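Local coordinates for protein trimethylamine-N-oxide reductase (Haemophilus influenzae, PDB 7L5I) that probably reduces trimethylamine N-oxide or related oxides at a molybdenum centre carried by two molybdopterin guanine dinucleotides, at residues 442-446 with 447-451; 775-778 with 779-783; 527-530 with 531-535; 110-114 with 115-119. All blocks are in the same frame, centred on the assembly; numbering follows the deposited sequence.

Contact 1: residues 442-446 with 447-451; sequences IQYNG and TEITY
A beta hairpin with a two-residue loop joins strand 442-444 to strand 447-450, with Y444 and T447 facing each other at the mouth of its type I' turn. Their backbones bond both ways, and T447 N reaches Y444 O over 2.8 Å from well above the carbonyl plane. T447 OG1 gives the same oxygen a second bond of 2.9 Å, this one in the carbonyl plane. Its chi1 of 75° sets the hydroxyl between backbone N and carbonyl carbon, facing the opposite strand, so two donors grip Y444 O. One rung on, I442 and I449 form the next hydrogen-bonded pair, I449 N meeting I442 O at 2.9 Å.

Y444, T447, I442 and I449 share one face of the ribbon. There the tip of I449, CD1, lies 3.7 Å from Y444 CD2, while T447 OG1 stands at the edge of that ring. I442 crosses Y451 at about a right angle: its CD1 sits 3.8 Å from CE1 at the rim of the Y451 ring, and its CG2 is 3.4 Å from the phenolic OH, which D433 also holds by a hydrogen bond. On the other face Q443 folds back at chi2 (-69°) and carries its amide over the strand partner, NE2 lying 3.6 Å from E448 CB; its OE1 is bonded to Y643. N445 and G446, both with positive phi, complete the tight reversal characteristic of a type I' beta hairpin.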
loop_
_atom_site.group_PDB
_atom_site.type_symbol
_atom_site.label_atom_id
_atom_site.label_comp_id
_atom_site.label_asym_id
_atom_site.label_seq_id
_atom_site.Cartn_x
_atom_site.Cartn_y
_atom_site.Cartn_z
ATOM N N ILE A 442 22.460 5.788 9.117
ATOM C CA ILE A 442 22.268 4.668 8.212
ATOM C C ILE A 442 22.664 5.093 6.801
ATOM O O ILE A 442 22.730 6.280 6.468
ATOM C CB ILE A 442 20.814 4.143 8.204
ATOM C CG1 ILE A 442 19.856 5.213 7.657
ATOM C CG2 ILE A 442 20.395 3.718 9.585
ATOM C CD1 ILE A 442 18.446 4.693 7.453
ATOM N N GLN A 443 22.919 4.089 5.966
ATOM C CA GLN A 443 23.180 4.308 4.549
ATOM C C GLN A 443 21.866 4.218 3.786
ATOM O O GLN A 443 20.998 3.414 4.132
ATOM C CB GLN A 443 24.170 3.261 4.029
ATOM C CG GLN A 443 25.642 3.642 4.255
ATOM C CD GLN A 443 26.060 4.818 3.381
ATOM O OE1 GLN A 443 25.824 4.838 2.151
ATOM N NE2 GLN A 443 26.650 5.823 4.008
ATOM N N TYR A 444 21.731 5.050 2.746
ATOM C CA TYR A 444 20.500 5.092 1.947
ATOM C C TYR A 444 20.847 5.620 0.561
ATOM O O TYR A 444 21.224 6.793 0.415
ATOM C CB TYR A 444 19.430 5.968 2.617
ATOM C CG TYR A 444 18.259 6.294 1.695
ATOM C CD1 TYR A 444 17.311 5.334 1.372
ATOM C CD2 TYR A 444 18.123 7.554 1.150
ATOM C CE1 TYR A 444 16.253 5.632 0.524
ATOM C CE2 TYR A 444 17.080 7.870 0.300
ATOM C CZ TYR A 444 16.135 6.906 -0.004
ATOM O OH TYR A 444 15.092 7.243 -0.866
ATOM N N ASN A 445 20.710 4.755 -0.442
ATOM C CA ASN A 445 20.810 5.135 -1.846
ATOM C C ASN A 445 22.034 6.000 -2.121
ATOM O O ASN A 445 21.960 6.999 -2.835
ATOM C CB ASN A 445 19.541 5.850 -2.300
ATOM C CG ASN A 445 19.357 5.812 -3.821
ATOM O OD1 ASN A 445 19.944 4.985 -4.499
ATOM N ND2 ASN A 445 18.507 6.682 -4.338
ATOM N N GLY A 446 23.169 5.598 -1.566
ATOM C CA GLY A 446 24.418 6.277 -1.814
ATOM C C GLY A 446 24.705 7.463 -0.926
ATOM O O GLY A 446 25.730 8.129 -1.128
ATOM N N THR A 447 23.835 7.758 0.034
ATOM C CA THR A 447 24.041 8.853 0.977
ATOM C C THR A 447 23.988 8.312 2.402
ATOM O O THR A 447 23.632 7.155 2.641
ATOM C CB THR A 447 22.981 9.953 0.805
ATOM O OG1 THR A 447 21.735 9.508 1.364
ATOM C CG2 THR A 447 22.768 10.297 -0.669
ATOM N N GLU A 448 24.338 9.156 3.369
ATOM C CA GLU A 448 24.223 8.789 4.779
ATOM C C GLU A 448 23.173 9.685 5.421
ATOM O O GLU A 448 23.177 10.901 5.210
ATOM C CB GLU A 448 25.578 8.902 5.485
ATOM C CG GLU A 448 25.550 8.664 6.993
ATOM C CD GLU A 448 26.834 9.135 7.670
ATOM O OE1 GLU A 448 27.692 8.284 7.974
ATOM O OE2 GLU A 448 26.984 10.364 7.878
ATOM N N ILE A 449 22.274 9.083 6.194
ATOM C CA ILE A 449 21.192 9.799 6.866
ATOM C C ILE A 449 21.406 9.720 8.370
ATOM O O ILE A 449 21.727 8.654 8.898
ATOM C CB ILE A 449 19.824 9.203 6.478
ATOM C CG1 ILE A 449 19.547 9.542 5.014
ATOM C CG2 ILE A 449 18.716 9.719 7.385
ATOM C CD1 ILE A 449 18.208 9.089 4.528
ATOM N N THR A 450 21.196 10.844 9.056
ATOM C CA THR A 450 21.302 10.923 10.514
ATOM C C THR A 450 19.906 11.103 11.102
ATOM O O THR A 450 19.208 12.051 10.755
ATOM C CB THR A 450 22.216 12.074 10.931
ATOM O OG1 THR A 450 23.540 11.824 10.449
ATOM C CG2 THR A 450 22.254 12.206 12.440
ATOM N N TYR A 451 19.511 10.193 11.993
ATOM C CA TYR A 451 18.179 10.249 12.568
ATOM C C TYR A 451 17.985 11.507 13.413
ATOM O O TYR A 451 18.843 11.852 14.237
ATOM C CB TYR A 451 17.924 9.035 13.445
ATOM C CG TYR A 451 17.788 7.708 12.735
ATOM C CD1 TYR A 451 17.771 7.615 11.351
ATOM C CD2 TYR A 451 17.630 6.549 13.472
ATOM C CE1 TYR A 451 17.607 6.376 10.728
ATOM C CE2 TYR A 451 17.473 5.335 12.870
ATOM C CZ TYR A 451 17.466 5.245 11.491
ATOM O OH TYR A 451 17.298 3.999 10.926
#

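Contact 2: residues 775-778 with 779-783; sequences EGTS and KLAQG
An ST turn starts at S778, whose OG accepts L780 N over 3.0 Å; it sits inside a compact loop of the dinucleotide-binding region, between strands 762-763 and 790-795. A chi1 of 83° tucks this hydroxyl between the backbone N and carbonyl carbon of S778 and points it at L780 N. The carbonyl of the same residue is used as well: Q782 N reaches S778 O at 2.9 Å, tilted a little from the carbonyl plane, and closes a five-residue loop.

T777 and G783 then tie the ends together through two bonds. T777 N donates to G783 O at 2.9 Å, a rather bent bond (133° at the hydrogen), and G783 N donates to T777 OG1 at 2.9 Å. Both hydroxyls have a further partner in E359, whose OE2 also takes A781 N, so one carboxylate oxygen gathers three groups of the loop. T777 CG2 rests against the glycine, 3.4 Å from G783 O. The Q782 side chain, bent at chi2 (-79°), curls back over the loop, while NE2 is hydrogen-bonded to Q443 O of the neighbouring hairpin. Its amide carbon CD passes 3.5 Å from S778 O, and OE1 ends 3.4 Å from G776 CA.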
loop_
_atom_site.group_PDB
_atom_site.type_symbol
_atom_site.label_atom_id
_atom_site.label_comp_id
_atom_site.label_asym_id
_atom_site.label_seq_id
_atom_site.Cartn_x
_atom_site.Cartn_y
_atom_site.Cartn_z
ATOM N N GLU A 775 13.145 -4.337 9.402
ATOM C CA GLU A 775 14.480 -4.094 8.872
ATOM C C GLU A 775 14.386 -3.587 7.438
ATOM O O GLU A 775 13.402 -3.838 6.733
ATOM C CB GLU A 775 15.342 -5.357 8.904
ATOM C CG GLU A 775 14.817 -6.434 8.015
ATOM C CD GLU A 775 15.553 -7.734 8.210
ATOM O OE1 GLU A 775 16.613 -7.721 8.867
ATOM O OE2 GLU A 775 15.060 -8.755 7.707
ATOM N N GLY A 776 15.430 -2.873 7.017
ATOM C CA GLY A 776 15.471 -2.354 5.661
ATOM C C GLY A 776 15.706 -3.439 4.629
ATOM O O GLY A 776 16.400 -4.430 4.870
ATOM N N THR A 777 15.110 -3.237 3.443
ATOM C CA THR A 777 15.309 -4.181 2.338
ATOM C C THR A 777 16.792 -4.381 2.053
ATOM O O THR A 777 17.265 -5.512 1.874
ATOM C CB THR A 777 14.574 -3.697 1.086
ATOM O OG1 THR A 777 14.910 -2.326 0.809
ATOM C CG2 THR A 777 13.059 -3.805 1.292
ATOM N N SER A 778 17.532 -3.294 2.024
ATOM C CA SER A 778 18.966 -3.254 1.781
ATOM C C SER A 778 19.372 -1.805 1.990
ATOM O O SER A 778 18.529 -0.932 2.207
ATOM C CB SER A 778 19.342 -3.730 0.379
ATOM O OG SER A 778 19.200 -2.694 -0.588
ATOM N N LYS A 779 20.678 -1.540 1.894
ATOM C CA LYS A 779 21.137 -0.168 2.020
ATOM C C LYS A 779 20.731 0.688 0.831
ATOM O O LYS A 779 20.766 1.908 0.941
ATOM C CB LYS A 779 22.652 -0.130 2.194
ATOM C CG LYS A 779 23.078 -0.836 3.462
ATOM C CD LYS A 779 24.592 -0.844 3.594
ATOM C CE LYS A 779 24.988 -1.457 4.908
ATOM N NZ LYS A 779 24.932 -2.925 4.825
ATOM N N LEU A 780 20.323 0.089 -0.287
ATOM C CA LEU A 780 19.929 0.901 -1.428
ATOM C C LEU A 780 18.653 1.676 -1.120
ATOM O O LEU A 780 18.625 2.912 -1.189
ATOM C CB LEU A 780 19.745 0.033 -2.678
ATOM C CG LEU A 780 19.449 0.917 -3.890
ATOM C CD1 LEU A 780 20.722 1.562 -4.377
ATOM C CD2 LEU A 780 18.800 0.145 -4.988
ATOM N N ALA A 781 17.575 0.965 -0.787
ATOM C CA ALA A 781 16.279 1.609 -0.623
ATOM C C ALA A 781 15.799 1.721 0.809
ATOM O O ALA A 781 14.904 2.531 1.083
ATOM C CB ALA A 781 15.217 0.841 -1.422
ATOM N N GLN A 782 16.299 0.879 1.712
ATOM C CA GLN A 782 15.792 0.797 3.073
ATOM C C GLN A 782 14.267 0.710 3.116
ATOM O O GLN A 782 13.609 1.367 3.938
ATOM C CB GLN A 782 16.290 1.989 3.888
ATOM C CG GLN A 782 17.796 2.080 3.997
ATOM C CD GLN A 782 18.374 1.115 5.037
ATOM O OE1 GLN A 782 17.665 0.292 5.597
ATOM N NE2 GLN A 782 19.682 1.211 5.280
ATOM N N GLY A 783 13.692 -0.139 2.239
ATOM C CA GLY A 783 12.259 -0.370 2.248
ATOM C C GLY A 783 11.848 -1.293 3.379
ATOM O O GLY A 783 12.670 -1.875 4.064
#

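Contact 3: residues 527-530 with 531-535; sequences MKQV and VPPQF
Q529 and V531 meet across a kink at V530 in the loop between strand 523-527 and helix 540-550. From Q529 CB the chain swings forward along the backbone: chi1 of 177° places CG beside the carbonyl carbon of its own residue, and chi2 of -178° keeps the rest straight. CG comes down on the carbonyl of V531, 3.2 Å from V531 O. The amide carbon CD continues past the same oxygen at 3.7 Å. At the tip, NE2 stays within 3.3 Å of V531 O, but the hydrogen points well off the acceptor (123°), which makes this a weak bond. NE2 also brushes the proline pair, lying 3.8 Å from P532 CA and 3.9 Å from P533 CD. A second weak bond joins NE2 to E509 O, so the amide is shared between two modest acceptors rather than fixed by one strong one.

The valines between have their own contact, V530 CG1 approaching V531 CG1 at 4.0 Å. P532 and P533 follow with backbone angles close to polyproline II. Beyond them Q534 turns back, and its NE2 bonds P532 O over 2.8 Å, the acceptor lying in the plane of the amide; this holds the flat group of Q534 against the chain just after the prolines.

V530 packs on T38 of strand 35-40 and on V47 and V49 of strand 43-50, whereas V531 rests on L77 of helix 73-78. The segment thus runs between the N-terminal strands and that helix, with its prolines exposed.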
loop_
_atom_site.group_PDB
_atom_site.type_symbol
_atom_site.label_atom_id
_atom_site.label_comp_id
_atom_site.label_asym_id
_atom_site.label_seq_id
_atom_site.Cartn_x
_atom_site.Cartn_y
_atom_site.Cartn_z
ATOM N N MET A 527 -18.454 14.231 -3.991
ATOM C CA MET A 527 -18.542 13.599 -2.672
ATOM C C MET A 527 -19.442 14.466 -1.802
ATOM O O MET A 527 -18.967 15.223 -0.955
ATOM C CB MET A 527 -17.150 13.411 -2.048
ATOM C CG MET A 527 -16.225 12.520 -2.837
ATOM S SD MET A 527 -14.537 12.437 -2.188
ATOM C CE MET A 527 -14.868 11.750 -0.574
ATOM N N LYS A 528 -20.748 14.377 -2.032
ATOM C CA LYS A 528 -21.693 15.264 -1.371
ATOM C C LYS A 528 -21.974 14.767 0.045
ATOM O O LYS A 528 -22.077 13.565 0.283
ATOM C CB LYS A 528 -22.989 15.340 -2.179
ATOM C CG LYS A 528 -24.020 16.298 -1.605
ATOM C CD LYS A 528 -25.195 16.479 -2.567
ATOM C CE LYS A 528 -26.328 17.255 -1.920
ATOM N NZ LYS A 528 -25.935 18.638 -1.553
ATOM N N GLN A 529 -22.076 15.702 0.986
ATOM C CA GLN A 529 -22.351 15.338 2.369
ATOM C C GLN A 529 -23.655 14.573 2.462
ATOM O O GLN A 529 -24.667 14.982 1.898
ATOM C CB GLN A 529 -22.423 16.594 3.234
ATOM C CG GLN A 529 -22.765 16.357 4.688
ATOM C CD GLN A 529 -22.867 17.683 5.432
ATOM O OE1 GLN A 529 -23.381 18.653 4.893
ATOM N NE2 GLN A 529 -22.390 17.728 6.654
ATOM N N VAL A 530 -23.628 13.463 3.198
ATOM C CA VAL A 530 -24.796 12.614 3.352
ATOM C C VAL A 530 -25.559 12.963 4.622
ATOM O O VAL A 530 -26.789 13.070 4.612
ATOM C CB VAL A 530 -24.373 11.134 3.380
ATOM C CG1 VAL A 530 -25.608 10.283 3.484
ATOM C CG2 VAL A 530 -23.557 10.770 2.152
ATOM N N VAL A 531 -24.826 13.111 5.722
ATOM C CA VAL A 531 -25.392 13.439 7.033
ATOM C C VAL A 531 -24.489 14.449 7.713
ATOM O O VAL A 531 -23.312 14.596 7.358
ATOM C CB VAL A 531 -25.536 12.197 7.924
ATOM C CG1 VAL A 531 -26.438 11.133 7.295
ATOM C CG2 VAL A 531 -24.151 11.616 8.202
ATOM N N PRO A 532 -24.995 15.124 8.736
ATOM C CA PRO A 532 -24.132 16.038 9.524
ATOM C C PRO A 532 -23.085 15.262 10.307
ATOM O O PRO A 532 -23.244 14.057 10.563
ATOM C CB PRO A 532 -25.117 16.748 10.466
ATOM C CG PRO A 532 -26.491 16.327 10.040
ATOM C CD PRO A 532 -26.384 15.077 9.230
ATOM N N PRO A 533 -22.015 15.921 10.751
ATOM C CA PRO A 533 -21.058 15.262 11.650
ATOM C C PRO A 533 -21.727 14.579 12.826
ATOM O O PRO A 533 -22.615 15.146 13.490
ATOM C CB PRO A 533 -20.160 16.419 12.106
ATOM C CG PRO A 533 -20.162 17.331 10.950
ATOM C CD PRO A 533 -21.593 17.300 10.433
ATOM N N GLN A 534 -21.298 13.358 13.088
ATOM C CA GLN A 534 -21.832 12.515 14.137
ATOM C C GLN A 534 -21.079 12.758 15.437
ATOM O O GLN A 534 -19.909 13.174 15.449
ATOM C CB GLN A 534 -21.721 11.037 13.756
ATOM C CG GLN A 534 -22.426 10.654 12.463
ATOM C CD GLN A 534 -23.911 10.859 12.562
ATOM O OE1 GLN A 534 -24.602 10.118 13.260
ATOM N NE2 GLN A 534 -24.405 11.889 11.899
ATOM N N PHE A 535 -21.761 12.467 16.549
ATOM C CA PHE A 535 -21.144 12.620 17.866
ATOM C C PHE A 535 -20.540 14.007 17.949
ATOM O O PHE A 535 -21.186 14.981 17.560
ATOM C CB PHE A 535 -20.127 11.502 18.073
ATOM C CG PHE A 535 -20.697 10.127 17.847
ATOM C CD1 PHE A 535 -21.657 9.627 18.695
ATOM C CD2 PHE A 535 -20.269 9.346 16.777
ATOM C CE1 PHE A 535 -22.187 8.352 18.514
ATOM C CE2 PHE A 535 -20.794 8.072 16.582
ATOM C CZ PHE A 535 -21.759 7.579 17.461
#

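Contact 4: residues 110-114 with 115-119; sequences VRVSW and DEALD
V112 and E116 meet at about a right angle at the start of helix 114-131, just after strand 109-111. The glutamate is stretched out, its CG swung away from the backbone N (chi1 173°), and the aliphatic chain with its carboxyl group passes beside the valine; E116 CD lies 3.9 Å from V112 CG1. The other valine branch faces the helix: V112 CG2 packs on A117 CB at 3.9 Å.

S113, next along the chain, is the N-cap. With chi1 at 66° its hydroxyl turns in toward the first turn, and OG accepts E116 N over 3.0 Å in a nearly straight bond. The carbonyl of S113 takes A117 N as the first regular helical bond. W114 O follows, accepting L118 N at 2.8 Å with a donor angle of 165° at the carbonyl.

W114 and L118 are on a different side of the helix and run askew to each other. The leucine branch point comes to the rim of the indole, not over its face, with L118 CG 4.0 Å from W114 CE3, and it also settles 3.2 Å from W114 O. The indole is fixed from outside by a hydrogen bond from NE1 to E536 O and by a cation-pi contact with K538. D115 and E116, exposed in the first turn, place carboxylates where the helix dipole would probably favour negative charge.

Serine N-cap and the apolar pair of V112 and A117, the residues just before the cap and four after it, together form a capped helix start with a hydrophobic staple.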
loop_
_atom_site.group_PDB
_atom_site.type_symbol
_atom_site.label_atom_id
_atom_site.label_comp_id
_atom_site.label_asym_id
_atom_site.label_seq_id
_atom_site.Cartn_x
_atom_site.Cartn_y
_atom_site.Cartn_z
ATOM N N VAL A 110 -9.904 10.189 29.577
ATOM C CA VAL A 110 -10.747 11.247 30.124
ATOM C C VAL A 110 -11.363 12.017 28.970
ATOM O O VAL A 110 -10.647 12.474 28.075
ATOM C CB VAL A 110 -9.938 12.187 31.040
ATOM C CG1 VAL A 110 -10.834 13.279 31.587
ATOM C CG2 VAL A 110 -9.280 11.394 32.156
ATOM N N ARG A 111 -12.690 12.129 28.958
ATOM C CA ARG A 111 -13.352 12.970 27.970
ATOM C C ARG A 111 -13.164 14.431 28.341
ATOM O O ARG A 111 -13.344 14.809 29.509
ATOM C CB ARG A 111 -14.847 12.674 27.872
ATOM C CG ARG A 111 -15.688 13.863 27.310
ATOM C CD ARG A 111 -17.049 13.365 26.927
ATOM N NE ARG A 111 -18.094 14.279 26.438
ATOM C CZ ARG A 111 -17.980 15.380 25.694
ATOM N NH1 ARG A 111 -19.107 15.957 25.321
ATOM N NH2 ARG A 111 -16.816 15.949 25.356
ATOM N N VAL A 112 -12.819 15.250 27.344
ATOM C CA VAL A 112 -12.624 16.681 27.519
ATOM C C VAL A 112 -13.362 17.420 26.410
ATOM O O VAL A 112 -13.821 16.832 25.435
ATOM C CB VAL A 112 -11.137 17.086 27.534
ATOM C CG1 VAL A 112 -10.392 16.335 28.663
ATOM C CG2 VAL A 112 -10.487 16.805 26.215
ATOM N N SER A 113 -13.456 18.739 26.565
ATOM C CA SER A 113 -14.066 19.550 25.538
ATOM C C SER A 113 -13.086 19.778 24.391
ATOM O O SER A 113 -11.865 19.639 24.535
ATOM C CB SER A 113 -14.494 20.903 26.123
ATOM O OG SER A 113 -13.351 21.647 26.520
ATOM N N TRP A 114 -13.636 20.190 23.255
ATOM C CA TRP A 114 -12.781 20.611 22.148
ATOM C C TRP A 114 -11.871 21.758 22.562
ATOM O O TRP A 114 -10.676 21.738 22.263
ATOM C CB TRP A 114 -13.629 21.015 20.955
ATOM C CG TRP A 114 -13.984 19.854 20.055
ATOM C CD1 TRP A 114 -15.217 19.289 19.900
ATOM C CD2 TRP A 114 -13.091 19.119 19.218
ATOM N NE1 TRP A 114 -15.153 18.240 18.994
ATOM C CE2 TRP A 114 -13.855 18.113 18.570
ATOM C CE3 TRP A 114 -11.726 19.203 18.950
ATOM C CZ2 TRP A 114 -13.295 17.224 17.659
ATOM C CZ3 TRP A 114 -11.173 18.314 18.058
ATOM C CH2 TRP A 114 -11.950 17.337 17.426
ATOM N N ASP A 115 -12.410 22.761 23.273
ATOM C CA ASP A 115 -11.575 23.885 23.699
ATOM C C ASP A 115 -10.385 23.415 24.532
ATOM O O ASP A 115 -9.248 23.871 24.328
ATOM C CB ASP A 115 -12.395 24.896 24.510
ATOM C CG ASP A 115 -13.463 25.594 23.683
ATOM O OD1 ASP A 115 -13.408 25.508 22.438
ATOM O OD2 ASP A 115 -14.360 26.220 24.295
ATOM N N GLU A 116 -10.629 22.502 25.481
ATOM C CA GLU A 116 -9.562 22.001 26.336
ATOM C C GLU A 116 -8.543 21.194 25.537
ATOM O O GLU A 116 -7.326 21.352 25.724
ATOM C CB GLU A 116 -10.148 21.145 27.469
ATOM C CG GLU A 116 -9.084 20.444 28.320
ATOM C CD GLU A 116 -9.588 20.006 29.702
ATOM O OE1 GLU A 116 -10.806 20.143 29.977
ATOM O OE2 GLU A 116 -8.742 19.531 30.507
ATOM N N ALA A 117 -9.017 20.340 24.630
ATOM C CA ALA A 117 -8.114 19.507 23.850
ATOM C C ALA A 117 -7.255 20.324 22.906
ATOM O O ALA A 117 -6.046 20.074 22.786
ATOM C CB ALA A 117 -8.920 18.477 23.049
ATOM N N LEU A 118 -7.864 21.289 22.219
ATOM C CA LEU A 118 -7.129 22.109 21.264
ATOM C C LEU A 118 -6.115 23.004 21.954
ATOM O O LEU A 118 -5.004 23.195 21.443
ATOM C CB LEU A 118 -8.105 22.932 20.439
ATOM C CG LEU A 118 -9.019 22.052 19.584
ATOM C CD1 LEU A 118 -10.158 22.899 19.053
ATOM C CD2 LEU A 118 -8.295 21.373 18.447
ATOM N N ASP A 119 -6.480 23.578 23.111
ATOM C CA ASP A 119 -5.523 24.342 23.902
ATOM C C ASP A 119 -4.327 23.467 24.305
ATOM O O ASP A 119 -3.173 23.911 24.259
ATOM C CB ASP A 119 -6.190 24.902 25.162
ATOM C CG ASP A 119 -7.145 26.058 24.902
ATOM O OD1 ASP A 119 -7.216 26.596 23.786
ATOM O OD2 ASP A 119 -7.831 26.458 25.877
#

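How the contacts relate
Contacts 1 and 2 touch directly, their centres 10 Å apart: Q443 O lies 2.8 Å from Q782 NE2, a probable hydrogen bond, and N445 N approaches K779 O at 3.2 Å. The hairpin thus leans on the loop of the dinucleotide-binding region, where G783 is about 12 Å from the molybdenum and about 11 Å from a molybdopterin guanine dinucleotide. Contacts 3 and 4 lie elsewhere, about 40 to 45 Å from contacts 1 and 2 by centres. They are 22 Å apart by centres, about 7 Å by nearest atoms, without touching. Neither touches the cofactor: the side chain of W114 is about 9 Å, and that of P533 about 12 Å, from a bound molybdopterin guanine dinucleotide.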